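Local coordinates for fimbrial subunit CupB6 (Pseudomonas aeruginosa, PDB 5CYL), which forms the adhesive tip of a chaperone-usher pilus and so probably mediates attachment to surfaces or other cells during biofilm formation, at residues A[73-78]-A[128-133]; A[81-86]-A[134-139]; A[144-149]-A[192-197]. One frame throughout, in Å; residues are numbered along the deposited sequence.

In the fold
All three contacts gather at one end of the amino-terminal beta-sandwich. Interactions 1 and 2 share a sheet: strand 83-90 lies between strands 76-77 and 118-129, and the backbone hydrogen bond from Gly84 to Val128 ties the two contacts together. Interaction 1 is largely buried and rests on beta-branched side chains beside a tyrosine edge. Interaction 2, the surface contact, lets a loop lean on the start of strand 83-90 through leucine and proline. Interaction 3 is again buried but joins a loop to the short helix 191-194. Tyr85 touches both Val146 and Ile194, linking 81-86 to 144-149 and 192-197, while Ala77 and Ser147 join interactions 1 and 3 by a backbone bond.

Interaction 1: A[73-78]-A[128-133]; sequences YGTVAS and VLTVDP
Tyr73 faces Thr130 and Thr75 faces Val128, the CA atoms of Thr75 and Val128 lying 7.6 Å apart, so the two segments meet through side chains instead of pairing their backbones. Gly74 and Thr75 form a G1 beta bulge, and the positive phi of Gly74 (65°) suits glycine. Just before it, the ring of Tyr73 offers its edge: CD2 is 3.9 Å from Thr130 CG2, which lies in the ring plane, and CE2 is 4.0 Å from Thr130 CA. The same methyl touches Thr75 from another side, with Thr130 CG2 3.7 Å from Thr75 OG1. That hydroxyl bonds to Pro72 O, while Thr75 CG2, anti to its own carbonyl carbon, packs on Val128 CG2 at 3.8 Å. Threonine fits here because one branch serves a loop carbonyl and the other the apolar layer; the branched valine suits an extended strand. Strand 83-90 runs between strands 76-77 and 118-129 in the sheet, with backbone bonds from Val76 to Tyr85 and from Val128 to Gly84, and Arg86 of strand 83-90 touches both Thr75 and Val128.

Interaction 2: A[81-86]-A[134-139]; sequences KGIGYR and GELPAG
Leu136 reaches from the loop after strand 118-129 to the start of strand 83-90, at the end of the amino-terminal antiparallel beta-sandwich. Its CB and CG make no close contact with 81-86 but carry the branch inward: CG is anti to the carbonyl carbon (chi1 -82°), which brings the end of the side chain nearer to the strand than its base. CD2 is the branch that meets 81-86, settling against the residues leading into strand 83-90, 3.5 Å from Lys81 O and 4.0 Å from Gly82 CA. Beyond the glycine, CD2 also meets Ile83 CG1 at 4.2 Å, the two side chains crossing at about a right angle. Leucine suits the place because it gives an apolar methyl long enough to reach the backbone of Lys81 and Gly82 and the Ile83 side chain; it also lies against Leu129 and Leu26. Gly82 fits on two counts: its phi is positive (82°), and with no side chain it lets the CD2 methyl lie close to its CA. Of the Lys81 side chain CB alone takes part, the amino end leading away; its carbonyl O does the rest. Lys207, from far later in the chain, bonds through NZ to Gly139 O and weakly to Pro137 O. Pro137 packs its compact, rigid ring against the backbone of Lys81: its CG is 3.9 Å from Lys81 CB, and its CD is 3.3 Å from Lys81 O.

Interaction 3: A[144-149]-A[192-197]; sequences TSVSGS and ASIAIG
Ser145 and Ile194 bring the two backbones closest, their CA atoms 5.7 Å apart, where the loop 144-149 passes the carboxy-terminal end of the short helix 191-194. Ala195 is the first residue to leave helical geometry, so the contact falls at the end of this single-turn helix. Ile194 carries most of it. With CG1 anti to the carbonyl carbon (chi1 -67°), its longer branch runs along the loop: Ile194 CG1 is 3.7 Å from Ser145 CA. The CB of Ile194 and its CG2 methyl meet the carbonyl of Thr144, CB lying 3.8 Å from Thr144 O. The side chains of Ile194 and Val146 slide past each other in opposite directions, with CG1 of Val146 4.0 Å from CG1 of Ile194. At the far end of the isoleucine, CD1 rests on the Tyr85 ring. A branched aliphatic residue on each side suits this buried seam, since both fill space close to their own backbone.

Two serine hydroxyls find partners close by. Ser193 OG lies beside the Val146 methyls but bonds back to Gly190 O, which lets a serine sit in an apolar setting at the helix. Ser145 points its CB away from the helix, and its OG donates to Val146 O at 2.7 Å, from 30° off the carbonyl plane; this bond bridges neighbouring residues of the loop.

The helix and loop touch strands of both sheets. Trp64 of strand 56-65 packs on Val146 and Ser193, and Leu152 of strand 151-160 also touches Ser193. From the other sheet, Tyr85 OH of strand 83-90 probably hydrogen-bonds to Ser193 O, while Gln125 of strand 118-129 bonds to Ile194 O.

Interaction 1: A[73-78]-A[128-133]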
ATOM      1  N   TYR A  73      18.024  -5.874   2.893  1.00 44.21           N
ATOM      2  CA  TYR A  73      17.822  -5.816   4.373  1.00 47.10           C
ATOM      3  C   TYR A  73      17.510  -7.161   5.020  1.00 44.83           C
ATOM      4  O   TYR A  73      16.727  -7.250   5.969  1.00 46.35           O
ATOM      5  CB  TYR A  73      16.772  -4.757   4.731  1.00 52.83           C
ATOM      6  CG  TYR A  73      16.985  -3.507   3.924  1.00 58.05           C
ATOM      7  CD1 TYR A  73      17.934  -2.558   4.315  1.00 55.99           C
ATOM      8  CD2 TYR A  73      16.261  -3.277   2.750  1.00 60.52           C
ATOM      9  CE1 TYR A  73      18.131  -1.403   3.585  1.00 58.03           C
ATOM     10  CE2 TYR A  73      16.461  -2.122   2.004  1.00 62.32           C
ATOM     11  CZ  TYR A  73      17.408  -1.197   2.418  1.00 61.04           C
ATOM     12  OH  TYR A  73      17.579  -0.043   1.693  1.00 65.55           O
ATOM     13  N   GLY A  74      18.128  -8.196   4.474  1.00 41.72           N
ATOM     14  CA  GLY A  74      18.015  -9.541   5.013  1.00 40.83           C
ATOM     15  C   GLY A  74      16.599 -10.052   4.899  1.00 41.66           C
ATOM     16  O   GLY A  74      16.132 -10.842   5.724  1.00 46.28           O
ATOM     17  N   THR A  75      15.925  -9.645   3.837  1.00 39.73           N
ATOM     18  CA  THR A  75      14.537 -10.072   3.633  1.00 38.32           C
ATOM     19  C   THR A  75      14.385 -11.083   2.512  1.00 34.99           C
ATOM     20  O   THR A  75      15.252 -11.186   1.655  1.00 34.34           O
ATOM     21  CB  THR A  75      13.605  -8.870   3.387  1.00 36.46           C
ATOM     22  OG1 THR A  75      14.115  -8.090   2.313  1.00 39.51           O
ATOM     23  CG2 THR A  75      13.524  -8.002   4.642  1.00 36.50           C
ATOM     24  N   VAL A  76      13.284 -11.807   2.553  1.00 34.10           N
ATOM     25  CA  VAL A  76      12.869 -12.662   1.435  1.00 36.36           C
ATOM     26  C   VAL A  76      11.687 -11.902   0.835  1.00 39.71           C
ATOM     27  O   VAL A  76      10.839 -11.372   1.564  1.00 39.40           O
ATOM     28  CB  VAL A  76      12.408 -14.073   1.856  1.00 34.23           C
ATOM     29  CG1 VAL A  76      13.546 -14.816   2.488  1.00 32.80           C
ATOM     30  CG2 VAL A  76      11.206 -13.990   2.784  1.00 36.81           C
ATOM     31  N   ALA A  77      11.607 -11.854  -0.476  1.00 42.79           N
ATOM     32  CA  ALA A  77      10.531 -11.128  -1.128  1.00 48.31           C
ATOM     33  C   ALA A  77       9.119 -11.618  -0.776  1.00 44.67           C
ATOM     34  O   ALA A  77       8.826 -12.786  -0.768  1.00 44.05           O
ATOM     35  CB  ALA A  77      10.726 -11.181  -2.636  1.00 20.00           C
ATOM     36  N   SER A  78       8.273 -10.650  -0.469  1.00 43.47           N
ATOM     37  CA  SER A  78       6.865 -10.868  -0.162  1.00 42.46           C
ATOM     38  C   SER A  78       6.025 -10.964  -1.438  1.00 43.86           C
ATOM     39  O   SER A  78       6.459 -10.573  -2.488  1.00 45.12           O
ATOM     40  CB  SER A  78       6.345  -9.707   0.701  1.00 43.44           C
ATOM     41  OG  SER A  78       4.966  -9.753   0.876  1.00 51.55           O
ATOM     42  N   VAL A 128       9.296  -5.208   5.995  1.00 30.43           N
ATOM     43  CA  VAL A 128      10.284  -4.129   5.742  1.00 31.84           C
ATOM     44  C   VAL A 128      10.110  -3.489   4.371  1.00 35.30           C
ATOM     45  O   VAL A 128       9.861  -4.202   3.379  1.00 38.99           O
ATOM     46  CB  VAL A 128      11.721  -4.666   5.796  1.00 30.05           C
ATOM     47  CG1 VAL A 128      12.718  -3.542   5.845  1.00 29.15           C
ATOM     48  CG2 VAL A 128      11.903  -5.535   7.022  1.00 30.36           C
ATOM     49  N   LEU A 129      10.274  -2.176   4.276  1.00 33.77           N
ATOM     50  CA  LEU A 129      10.182  -1.509   2.988  1.00 34.03           C
ATOM     51  C   LEU A 129      11.526  -1.565   2.268  1.00 35.50           C
ATOM     52  O   LEU A 129      12.502  -0.967   2.706  1.00 36.22           O
ATOM     53  CB  LEU A 129       9.721  -0.061   3.176  1.00 35.04           C
ATOM     54  CG  LEU A 129       9.798   0.859   1.946  1.00 35.83           C
ATOM     55  CD1 LEU A 129       8.704   0.537   0.964  1.00 39.11           C
ATOM     56  CD2 LEU A 129       9.714   2.311   2.380  1.00 36.10           C
ATOM     57  N   THR A 130      11.558  -2.286   1.155  1.00 34.49           N
ATOM     58  CA  THR A 130      12.780  -2.431   0.348  1.00 36.91           C
ATOM     59  C   THR A 130      12.896  -1.433  -0.816  1.00 38.84           C
ATOM     60  O   THR A 130      13.898  -1.412  -1.528  1.00 41.27           O
ATOM     61  CB  THR A 130      12.921  -3.863  -0.199  1.00 40.04           C
ATOM     62  OG1 THR A 130      11.713  -4.238  -0.892  1.00 44.38           O
ATOM     63  CG2 THR A 130      13.157  -4.845   0.937  1.00 39.30           C
ATOM     64  N   VAL A 131      11.875  -0.603  -0.989  1.00 39.05           N
ATOM     65  CA  VAL A 131      11.853   0.398  -2.070  1.00 37.13           C
ATOM     66  C   VAL A 131      11.255   1.717  -1.579  1.00 39.69           C
ATOM     67  O   VAL A 131      10.629   1.752  -0.547  1.00 40.90           O
ATOM     68  CB  VAL A 131      11.062  -0.099  -3.303  1.00 35.08           C
ATOM     69  CG1 VAL A 131      11.647  -1.399  -3.822  1.00 31.33           C
ATOM     70  CG2 VAL A 131       9.577  -0.258  -2.970  1.00 30.47           C
ATOM     71  N   ASP A 132      11.497   2.785  -2.338  1.00 41.15           N
ATOM     72  CA  ASP A 132      10.932   4.097  -2.037  1.00 44.38           C
ATOM     73  C   ASP A 132       9.414   4.040  -2.115  1.00 44.21           C
ATOM     74  O   ASP A 132       8.873   3.284  -2.935  1.00 44.58           O
ATOM     75  CB  ASP A 132      11.477   5.133  -2.996  1.00 51.49           C
ATOM     76  CG  ASP A 132      12.958   5.433  -2.746  1.00 63.47           C
ATOM     77  OD1 ASP A 132      13.322   5.778  -1.595  1.00 72.49           O
ATOM     78  OD2 ASP A 132      13.766   5.298  -3.693  1.00 65.98           O
ATOM     79  N   PRO A 133       8.701   4.792  -1.241  1.00 44.89           N
ATOM     80  CA  PRO A 133       7.234   4.600  -1.248  1.00 48.91           C
ATOM     81  C   PRO A 133       6.539   4.824  -2.592  1.00 58.86           C
ATOM     82  O   PRO A 133       5.580   4.142  -2.909  1.00 72.38           O
ATOM     83  CB  PRO A 133       6.737   5.624  -0.215  1.00 44.76           C
ATOM     84  CG  PRO A 133       7.873   5.780   0.717  1.00 42.62           C
ATOM     85  CD  PRO A 133       9.030   5.856  -0.247  1.00 42.88           C
TER

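Interaction 2: A[81-86]-A[134-139]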
ATOM      1  N   LYS A  81       5.077  -6.610  -3.908  1.00 49.29           N
ATOM      2  CA  LYS A  81       6.375  -6.073  -4.340  1.00 52.50           C
ATOM      3  C   LYS A  81       6.784  -4.829  -3.547  1.00 53.51           C
ATOM      4  O   LYS A  81       5.950  -4.017  -3.181  1.00 67.56           O
ATOM      5  CB  LYS A  81       6.338  -5.766  -5.840  1.00 52.11           C
ATOM      6  CG  LYS A  81       7.701  -5.609  -6.498  1.00 60.81           C
ATOM      7  CD  LYS A  81       7.719  -6.327  -7.842  1.00 70.31           C
ATOM      8  CE  LYS A  81       9.101  -6.362  -8.479  1.00 74.16           C
ATOM      9  NZ  LYS A  81       9.329  -7.629  -9.239  1.00 80.72           N
ATOM     10  N   GLY A  82       8.075  -4.701  -3.283  1.00 48.95           N
ATOM     11  CA  GLY A  82       8.604  -3.594  -2.503  1.00 44.76           C
ATOM     12  C   GLY A  82       8.503  -3.774  -1.000  1.00 46.07           C
ATOM     13  O   GLY A  82       8.964  -2.929  -0.234  1.00 53.23           O
ATOM     14  N   ILE A  83       7.910  -4.872  -0.573  1.00 42.49           N
ATOM     15  CA  ILE A  83       7.801  -5.203   0.845  1.00 41.97           C
ATOM     16  C   ILE A  83       8.452  -6.556   1.109  1.00 43.39           C
ATOM     17  O   ILE A  83       8.199  -7.501   0.428  1.00 54.43           O
ATOM     18  CB  ILE A  83       6.350  -5.172   1.333  1.00 39.63           C
ATOM     19  CG1 ILE A  83       5.840  -3.730   1.305  1.00 39.96           C
ATOM     20  CG2 ILE A  83       6.247  -5.675   2.767  1.00 38.85           C
ATOM     21  CD1 ILE A  83       4.367  -3.586   1.667  1.00 39.12           C
ATOM     22  N   GLY A  84       9.331  -6.620   2.088  1.00 40.43           N
ATOM     23  CA  GLY A  84      10.118  -7.830   2.371  1.00 39.48           C
ATOM     24  C   GLY A  84       9.816  -8.418   3.743  1.00 43.29           C
ATOM     25  O   GLY A  84       9.462  -7.703   4.670  1.00 45.71           O
ATOM     26  N   TYR A  85       9.946  -9.734   3.839  1.00 44.21           N
ATOM     27  CA  TYR A  85       9.642 -10.460   5.078  1.00 42.23           C
ATOM     28  C   TYR A  85      10.928 -10.950   5.721  1.00 42.89           C
ATOM     29  O   TYR A  85      11.766 -11.592   5.069  1.00 42.94           O
ATOM     30  CB  TYR A  85       8.718 -11.632   4.797  1.00 43.61           C
ATOM     31  CG  TYR A  85       8.349 -12.447   6.017  1.00 46.95           C
ATOM     32  CD1 TYR A  85       7.743 -11.861   7.121  1.00 48.71           C
ATOM     33  CD2 TYR A  85       8.602 -13.811   6.053  1.00 42.97           C
ATOM     34  CE1 TYR A  85       7.412 -12.612   8.235  1.00 51.02           C
ATOM     35  CE2 TYR A  85       8.235 -14.587   7.148  1.00 42.74           C
ATOM     36  CZ  TYR A  85       7.657 -13.975   8.252  1.00 46.86           C
ATOM     37  OH  TYR A  85       7.309 -14.706   9.349  1.00 46.29           O
ATOM     38  N   ARG A  86      11.081 -10.632   6.993  1.00 41.47           N
ATOM     39  CA  ARG A  86      12.248 -11.021   7.773  1.00 41.96           C
ATOM     40  C   ARG A  86      11.752 -11.628   9.080  1.00 44.86           C
ATOM     41  O   ARG A  86      10.917 -11.042   9.764  1.00 46.19           O
ATOM     42  CB  ARG A  86      13.080  -9.761   8.067  1.00 41.33           C
ATOM     43  CG  ARG A  86      14.407  -9.961   8.748  1.00 43.89           C
ATOM     44  CD  ARG A  86      15.202  -8.667   8.650  1.00 46.17           C
ATOM     45  NE  ARG A  86      14.584  -7.559   9.380  1.00 48.10           N
ATOM     46  CZ  ARG A  86      14.881  -6.273   9.208  1.00 48.93           C
ATOM     47  NH1 ARG A  86      15.791  -5.899   8.307  1.00 47.27           N
ATOM     48  NH2 ARG A  86      14.272  -5.331   9.930  1.00 48.89           N
ATOM     49  N   GLY A 134       7.030   5.776  -3.363  1.00 58.97           N
ATOM     50  CA  GLY A 134       6.448   6.070  -4.669  1.00 61.18           C
ATOM     51  C   GLY A 134       6.530   4.847  -5.564  1.00 63.64           C
ATOM     52  O   GLY A 134       5.640   4.580  -6.362  1.00 72.06           O
ATOM     53  N   GLU A 135       7.608   4.099  -5.383  1.00 59.24           N
ATOM     54  CA  GLU A 135       7.894   2.869  -6.134  1.00 55.22           C
ATOM     55  C   GLU A 135       6.895   1.738  -5.855  1.00 53.41           C
ATOM     56  O   GLU A 135       6.779   0.814  -6.637  1.00 48.44           O
ATOM     57  CB  GLU A 135       9.307   2.381  -5.817  1.00 57.62           C
ATOM     58  CG  GLU A 135      10.191   2.185  -7.043  1.00 73.54           C
ATOM     59  CD  GLU A 135      10.498   3.480  -7.759  1.00 89.67           C
ATOM     60  OE1 GLU A 135      11.416   4.204  -7.330  1.00 91.72           O
ATOM     61  OE2 GLU A 135       9.827   3.775  -8.762  1.00102.43           O
ATOM     62  N   LEU A 136       6.195   1.831  -4.731  1.00 53.23           N
ATOM     63  CA  LEU A 136       5.265   0.801  -4.296  1.00 50.41           C
ATOM     64  C   LEU A 136       4.084   0.574  -5.259  1.00 48.98           C
ATOM     65  O   LEU A 136       3.620   1.551  -5.895  1.00 53.40           O
ATOM     66  CB  LEU A 136       4.748   1.111  -2.894  1.00 47.36           C
ATOM     67  CG  LEU A 136       5.653   0.700  -1.737  1.00 47.46           C
ATOM     68  CD1 LEU A 136       5.096   1.243  -0.411  1.00 46.77           C
ATOM     69  CD2 LEU A 136       5.800  -0.810  -1.669  1.00 41.31           C
ATOM     70  N   PRO A 137       3.592  -0.722  -5.371  1.00 47.74           N
ATOM     71  CA  PRO A 137       2.516  -0.856  -6.368  1.00 46.33           C
ATOM     72  C   PRO A 137       1.163  -0.270  -5.963  1.00 51.41           C
ATOM     73  O   PRO A 137       0.912  -0.032  -4.782  1.00 46.34           O
ATOM     74  CB  PRO A 137       2.373  -2.391  -6.541  1.00 43.63           C
ATOM     75  CG  PRO A 137       3.558  -3.008  -5.913  1.00 44.52           C
ATOM     76  CD  PRO A 137       3.832  -2.085  -4.769  1.00 45.11           C
ATOM     77  N   ALA A 138       0.314  -0.051  -6.955  1.00 55.06           N
ATOM     78  CA  ALA A 138      -1.057   0.433  -6.731  1.00 58.47           C
ATOM     79  C   ALA A 138      -1.925  -0.650  -6.086  1.00 57.48           C
ATOM     80  O   ALA A 138      -1.686  -1.829  -6.263  1.00 53.44           O
ATOM     81  CB  ALA A 138      -1.669   0.900  -8.035  1.00 55.04           C
ATOM     82  N   GLY A 139      -2.916  -0.230  -5.305  1.00 59.44           N
ATOM     83  CA  GLY A 139      -3.785  -1.155  -4.595  1.00 64.11           C
ATOM     84  C   GLY A 139      -3.513  -1.164  -3.097  1.00 65.87           C
ATOM     85  O   GLY A 139      -2.714  -0.368  -2.604  1.00 69.22           O
TER

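Interaction 3: A[144-149]-A[192-197]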
ATOM      1  N   THR A 144       0.268 -11.504   2.048  1.00 50.61           N
ATOM      2  CA  THR A 144      -0.294 -12.806   2.405  1.00 50.46           C
ATOM      3  C   THR A 144       0.717 -13.945   2.359  1.00 51.81           C
ATOM      4  O   THR A 144       0.517 -14.983   2.990  1.00 57.31           O
ATOM      5  CB  THR A 144      -1.475 -13.158   1.509  1.00 50.79           C
ATOM      6  OG1 THR A 144      -1.022 -13.152   0.157  1.00 54.56           O
ATOM      7  CG2 THR A 144      -2.604 -12.125   1.680  1.00 47.33           C
ATOM      8  N   SER A 145       1.786 -13.764   1.601  1.00 47.48           N
ATOM      9  CA  SER A 145       2.715 -14.859   1.365  1.00 46.29           C
ATOM     10  C   SER A 145       4.088 -14.360   0.953  1.00 46.12           C
ATOM     11  O   SER A 145       4.265 -13.213   0.598  1.00 51.80           O
ATOM     12  CB  SER A 145       2.137 -15.788   0.314  1.00 45.09           C
ATOM     13  OG  SER A 145       3.137 -16.581  -0.256  1.00 52.10           O
ATOM     14  N   VAL A 146       5.065 -15.237   1.076  1.00 46.47           N
ATOM     15  CA  VAL A 146       6.375 -15.007   0.501  1.00 47.35           C
ATOM     16  C   VAL A 146       6.254 -15.263  -0.991  1.00 48.87           C
ATOM     17  O   VAL A 146       5.489 -16.112  -1.405  1.00 49.47           O
ATOM     18  CB  VAL A 146       7.448 -15.911   1.136  1.00 43.83           C
ATOM     19  CG1 VAL A 146       7.308 -15.844   2.637  1.00 43.55           C
ATOM     20  CG2 VAL A 146       7.311 -17.344   0.662  1.00 51.55           C
ATOM     21  N   SER A 147       7.007 -14.522  -1.783  1.00 57.60           N
ATOM     22  CA  SER A 147       7.067 -14.746  -3.220  1.00 62.55           C
ATOM     23  C   SER A 147       7.889 -15.991  -3.510  1.00 65.95           C
ATOM     24  O   SER A 147       8.827 -16.294  -2.804  1.00 79.00           O
ATOM     25  CB  SER A 147       7.638 -13.504  -3.934  1.00 64.08           C
ATOM     26  OG  SER A 147       8.619 -13.810  -4.912  1.00 62.05           O
ATOM     27  N   GLY A 148       7.538 -16.700  -4.568  1.00 58.07           N
ATOM     28  CA  GLY A 148       8.367 -17.809  -5.036  1.00 56.23           C
ATOM     29  C   GLY A 148       8.240 -19.094  -4.264  1.00 56.43           C
ATOM     30  O   GLY A 148       7.254 -19.344  -3.590  1.00 54.64           O
ATOM     31  N   SER A 149       9.255 -19.934  -4.380  1.00 55.66           N
ATOM     32  CA  SER A 149       9.259 -21.228  -3.718  1.00 59.12           C
ATOM     33  C   SER A 149      10.000 -21.240  -2.387  1.00 60.63           C
ATOM     34  O   SER A 149      10.240 -22.298  -1.814  1.00 62.07           O
ATOM     35  CB  SER A 149       9.842 -22.291  -4.649  1.00 58.65           C
ATOM     36  OG  SER A 149      11.144 -21.942  -5.062  1.00 62.27           O
ATOM     37  N   ALA A 192       1.974 -19.946   4.809  1.00 52.23           N
ATOM     38  CA  ALA A 192       2.244 -20.581   6.101  1.00 48.96           C
ATOM     39  C   ALA A 192       3.429 -19.941   6.831  1.00 51.59           C
ATOM     40  O   ALA A 192       3.383 -19.762   8.041  1.00 56.37           O
ATOM     41  CB  ALA A 192       2.483 -22.071   5.930  1.00 41.53           C
ATOM     42  N   SER A 193       4.474 -19.575   6.085  1.00 46.00           N
ATOM     43  CA  SER A 193       5.644 -18.917   6.671  1.00 46.34           C
ATOM     44  C   SER A 193       5.210 -17.568   7.246  1.00 47.86           C
ATOM     45  O   SER A 193       5.586 -17.200   8.358  1.00 47.72           O
ATOM     46  CB  SER A 193       6.738 -18.720   5.621  1.00 44.72           C
ATOM     47  OG  SER A 193       6.275 -17.923   4.545  1.00 45.83           O
ATOM     48  N   ILE A 194       4.395 -16.851   6.477  1.00 47.63           N
ATOM     49  CA  ILE A 194       3.811 -15.573   6.896  1.00 46.38           C
ATOM     50  C   ILE A 194       2.819 -15.745   8.051  1.00 45.67           C
ATOM     51  O   ILE A 194       2.742 -14.899   8.948  1.00 49.63           O
ATOM     52  CB  ILE A 194       3.131 -14.856   5.712  1.00 46.82           C
ATOM     53  CG1 ILE A 194       4.187 -14.430   4.686  1.00 49.21           C
ATOM     54  CG2 ILE A 194       2.331 -13.647   6.179  1.00 43.26           C
ATOM     55  CD1 ILE A 194       5.035 -13.252   5.134  1.00 42.07           C
ATOM     56  N   ALA A 195       2.068 -16.834   8.015  1.00 43.62           N
ATOM     57  CA  ALA A 195       0.965 -17.060   8.948  1.00 49.95           C
ATOM     58  C   ALA A 195       1.389 -17.829  10.204  1.00 54.00           C
ATOM     59  O   ALA A 195       0.562 -18.227  11.010  1.00 49.46           O
ATOM     60  CB  ALA A 195      -0.176 -17.780   8.253  1.00 43.56           C
ATOM     61  N   ILE A 196       2.683 -18.033  10.349  1.00 56.14           N
ATOM     62  CA  ILE A 196       3.228 -18.853  11.418  1.00 57.07           C
ATOM     63  C   ILE A 196       2.855 -18.329  12.800  1.00 56.75           C
ATOM     64  O   ILE A 196       2.869 -17.127  13.043  1.00 60.70           O
ATOM     65  CB  ILE A 196       4.760 -18.929  11.328  1.00 58.58           C
ATOM     66  CG1 ILE A 196       5.327 -19.724  12.500  1.00 58.83           C
ATOM     67  CG2 ILE A 196       5.341 -17.527  11.288  1.00 55.85           C
ATOM     68  CD1 ILE A 196       6.807 -19.518  12.729  1.00 60.38           C
ATOM     69  N   GLY A 197       2.515 -19.256  13.685  1.00 61.05           N
ATOM     70  CA  GLY A 197       2.161 -18.936  15.055  1.00 64.93           C
ATOM     71  C   GLY A 197       0.711 -18.540  15.232  1.00 66.08           C
ATOM     72  O   GLY A 197       0.259 -18.247  16.347  1.00 70.19           O
TER